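Local structure of xyloglucanase (Paenibacillus pabuli, 2JEQ) at residues L48-E53 with V359-G364. The protein probably hydrolyses the beta-1,4-linked glucan backbone of xyloglucan, as a glycoside hydrolase of family 5. Residues are numbered along the deposited sequence; the frame is centred on the assembly and turned at random.
Sequences LGNQLE and VYWDNG. With BGC (beta-D-glucopyranose), chain B; BGC (beta-D-glucopyranose), chain C.
The benzo end of the W361 indole meets G49 obliquely: CH2 lies 3.6 Å from G49 CA. The ring sits with CG anti to its own backbone N (chi1 -177°), which sends the benzo end to the 48-53 loop. E53 comes from the opposite direction. Its OE2 stands at the indole edge, 3.7 Å from CH2, with the carboxylate turned 75° to the ring. That carboxylate is held by its own loop: OE2 accepts from N50 N on the syn side, and OE1 takes Q51 N from above its plane. Backbone pairing between the segments is slight, a weak bond from G49 N to D362 O. Segment 48-53 follows the first strand of the TIM barrel and 359-364 runs off the end of the last, 356-360; these two strands are neighbours where the barrel closes. Both segments meet sugar at the substrate cleft. The glucose of chain C lies over a face of W361, its C3 3.5 Å above the plane and offset toward the rim. The glucose of chain B has O2 in the ring plane, where W361 NE1 donates to it in a nearly straight bond (166°). A leucine here has no indole N-H, and would probably leave chain B O2 without this donor and the chain C sugar without the flat face it rests against. N50 ND2 and N363 ND2 both donate to O3 of the chain B glucose, N363 ND2 at 2.8 Å. A water accepts from N50 ND2 and donates to N363 O, and N67 also binds that carbonyl.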
loop_
_atom_site.group_PDB
_atom_site.type_symbol
_atom_site.label_atom_id
_atom_site.label_comp_id
_atom_site.label_asym_id
_atom_site.label_seq_id
_atom_site.Cartn_x
_atom_site.Cartn_y
_atom_site.Cartn_z
ATOM N N LEU A 48 3.993 -1.604 7.654
ATOM C CA LEU A 48 5.147 -2.283 8.228
ATOM C C LEU A 48 6.236 -2.270 7.152
ATOM O O LEU A 48 6.613 -3.305 6.589
ATOM C CB LEU A 48 4.778 -3.712 8.676
ATOM C CG LEU A 48 5.805 -4.614 9.361
ATOM C CD1 LEU A 48 6.306 -3.982 10.679
ATOM C CD2 LEU A 48 5.301 -6.071 9.588
ATOM N N GLY A 49 6.704 -1.070 6.828
ATOM C CA GLY A 49 7.537 -0.875 5.633
ATOM C C GLY A 49 8.975 -1.225 5.881
ATOM O O GLY A 49 9.437 -1.186 7.034
ATOM N N ASN A 50 9.710 -1.498 4.789
ATOM C CA ASN A 50 11.080 -2.079 4.851
ATOM C C ASN A 50 11.253 -3.329 5.749
ATOM O O ASN A 50 12.237 -3.464 6.534
ATOM C CB ASN A 50 12.121 -1.003 5.222
ATOM C CG ASN A 50 12.406 -0.042 4.090
ATOM O OD1 ASN A 50 11.747 -0.064 3.043
ATOM N ND2 ASN A 50 13.391 0.823 4.304
ATOM N N GLN A 51 10.333 -4.283 5.603
ATOM C CA GLN A 51 10.482 -5.578 6.311
ATOM C C GLN A 51 10.303 -6.735 5.342
ATOM O O GLN A 51 11.229 -7.113 4.624
ATOM C CB GLN A 51 9.552 -5.683 7.534
ATOM C CG GLN A 51 9.702 -4.525 8.561
ATOM C CD GLN A 51 10.666 -4.810 9.745
ATOM O OE1 GLN A 51 10.562 -4.163 10.792
ATOM N NE2 GLN A 51 11.579 -5.779 9.585
ATOM N N LEU A 52 9.085 -7.242 5.244
ATOM C CA LEU A 52 8.870 -8.436 4.452
ATOM C C LEU A 52 8.988 -8.180 2.937
ATOM O O LEU A 52 9.043 -9.143 2.168
ATOM C CB LEU A 52 7.536 -9.128 4.839
ATOM C CG LEU A 52 7.551 -10.103 6.043
ATOM C CD1 LEU A 52 7.938 -9.431 7.353
ATOM C CD2 LEU A 52 6.177 -10.798 6.211
ATOM N N GLU A 53 9.053 -6.904 2.508
ATOM C CA GLU A 53 9.334 -6.576 1.099
ATOM C C GLU A 53 10.812 -6.357 0.797
ATOM O O GLU A 53 11.237 -6.395 -0.368
ATOM C CB GLU A 53 8.495 -5.396 0.578
ATOM C CG GLU A 53 9.035 -4.001 0.822
ATOM C CD GLU A 53 8.949 -3.535 2.276
ATOM O OE1 GLU A 53 8.794 -4.366 3.219
ATOM O OE2 GLU A 53 9.009 -2.298 2.470
ATOM N N VAL A 359 -3.496 5.156 5.092
ATOM C CA VAL A 359 -2.510 4.216 5.629
ATOM C C VAL A 359 -1.103 4.844 5.552
ATOM O O VAL A 359 -0.556 5.004 4.472
ATOM C CB VAL A 359 -2.534 2.865 4.859
ATOM C CG1 VAL A 359 -1.569 1.858 5.471
ATOM C CG2 VAL A 359 -3.981 2.286 4.818
ATOM N N TYR A 360 -0.544 5.193 6.708
ATOM C CA TYR A 360 0.760 5.819 6.780
ATOM C C TYR A 360 1.949 4.939 6.336
ATOM O O TYR A 360 2.043 3.765 6.728
ATOM C CB TYR A 360 0.982 6.420 8.192
ATOM C CG TYR A 360 2.289 7.166 8.285
ATOM C CD1 TYR A 360 2.404 8.468 7.800
ATOM C CD2 TYR A 360 3.432 6.531 8.768
ATOM C CE1 TYR A 360 3.619 9.160 7.872
ATOM C CE2 TYR A 360 4.652 7.192 8.794
ATOM C CZ TYR A 360 4.726 8.503 8.368
ATOM O OH TYR A 360 5.916 9.128 8.422
ATOM N N TRP A 361 2.838 5.511 5.518
ATOM C CA TRP A 361 4.089 4.838 5.125
ATOM C C TRP A 361 5.213 5.019 6.158
ATOM O O TRP A 361 5.790 6.074 6.248
ATOM C CB TRP A 361 4.626 5.322 3.770
ATOM C CG TRP A 361 5.879 4.540 3.387
ATOM C CD1 TRP A 361 7.162 5.020 3.279
ATOM C CD2 TRP A 361 5.947 3.153 3.111
ATOM N NE1 TRP A 361 8.027 3.996 2.949
ATOM C CE2 TRP A 361 7.303 2.843 2.821
ATOM C CE3 TRP A 361 4.995 2.131 3.051
ATOM C CZ2 TRP A 361 7.719 1.556 2.500
ATOM C CZ3 TRP A 361 5.415 0.848 2.745
ATOM C CH2 TRP A 361 6.756 0.575 2.462
ATOM N N ASP A 362 5.528 3.958 6.891
ATOM C CA ASP A 362 6.582 3.971 7.906
ATOM C C ASP A 362 7.627 2.972 7.441
ATOM O O ASP A 362 7.339 1.795 7.283
ATOM C CB ASP A 362 5.988 3.562 9.253
ATOM C CG ASP A 362 6.934 3.770 10.423
ATOM O OD1 ASP A 362 8.151 3.449 10.344
ATOM O OD2 ASP A 362 6.434 4.247 11.478
ATOM N N ASN A 363 8.829 3.435 7.147
ATOM C CA ASN A 363 9.850 2.493 6.709
ATOM C C ASN A 363 10.862 2.116 7.834
ATOM O O ASN A 363 11.911 1.501 7.560
ATOM C CB ASN A 363 10.549 3.019 5.451
ATOM C CG ASN A 363 11.461 4.218 5.723
ATOM O OD1 ASN A 363 11.368 4.870 6.764
ATOM N ND2 ASN A 363 12.375 4.496 4.775
ATOM N N GLY A 364 10.584 2.529 9.079
ATOM C CA GLY A 364 11.482 2.187 10.201
ATOM C C GLY A 364 12.744 3.033 10.330
ATOM O O GLY A 364 13.449 3.001 11.360
HETATM C C2 BGC B . 11.608 3.034 1.357
HETATM C C3 BGC B . 13.105 3.112 1.212
HETATM C C4 BGC B . 13.629 1.889 0.448
HETATM C C5 BGC B . 12.860 1.791 -0.876
HETATM C C6 BGC B . 13.331 0.628 -1.748
HETATM C C1 BGC B . 10.968 2.884 -0.018
HETATM O O2 BGC B . 11.155 4.189 2.020
HETATM O O3 BGC B . 13.569 3.239 2.540
HETATM O O4 BGC B . 14.978 2.127 0.110
HETATM O O5 BGC B . 11.458 1.726 -0.644
HETATM O O6 BGC B . 13.225 1.056 -3.094
HETATM C C2 BGC C . 6.815 2.131 -2.199
HETATM C C3 BGC C . 7.780 1.879 -1.047
HETATM C C4 BGC C . 8.835 3.004 -0.933
HETATM C C5 BGC C . 8.147 4.383 -0.978
HETATM C C6 BGC C . 9.036 5.632 -0.835
HETATM C C1 BGC C . 6.318 3.550 -1.994
HETATM O O1 BGC C . 5.217 3.881 -2.797
HETATM O O2 BGC C . 5.757 1.190 -2.181
HETATM O O3 BGC C . 8.402 0.641 -1.252
HETATM O O4 BGC C . 9.571 2.829 0.258
HETATM O O5 BGC C . 7.423 4.401 -2.204
HETATM O O6 BGC C . 10.060 5.658 -1.819
HETATM O O HOH W 1 14.561 1.225 7.128
#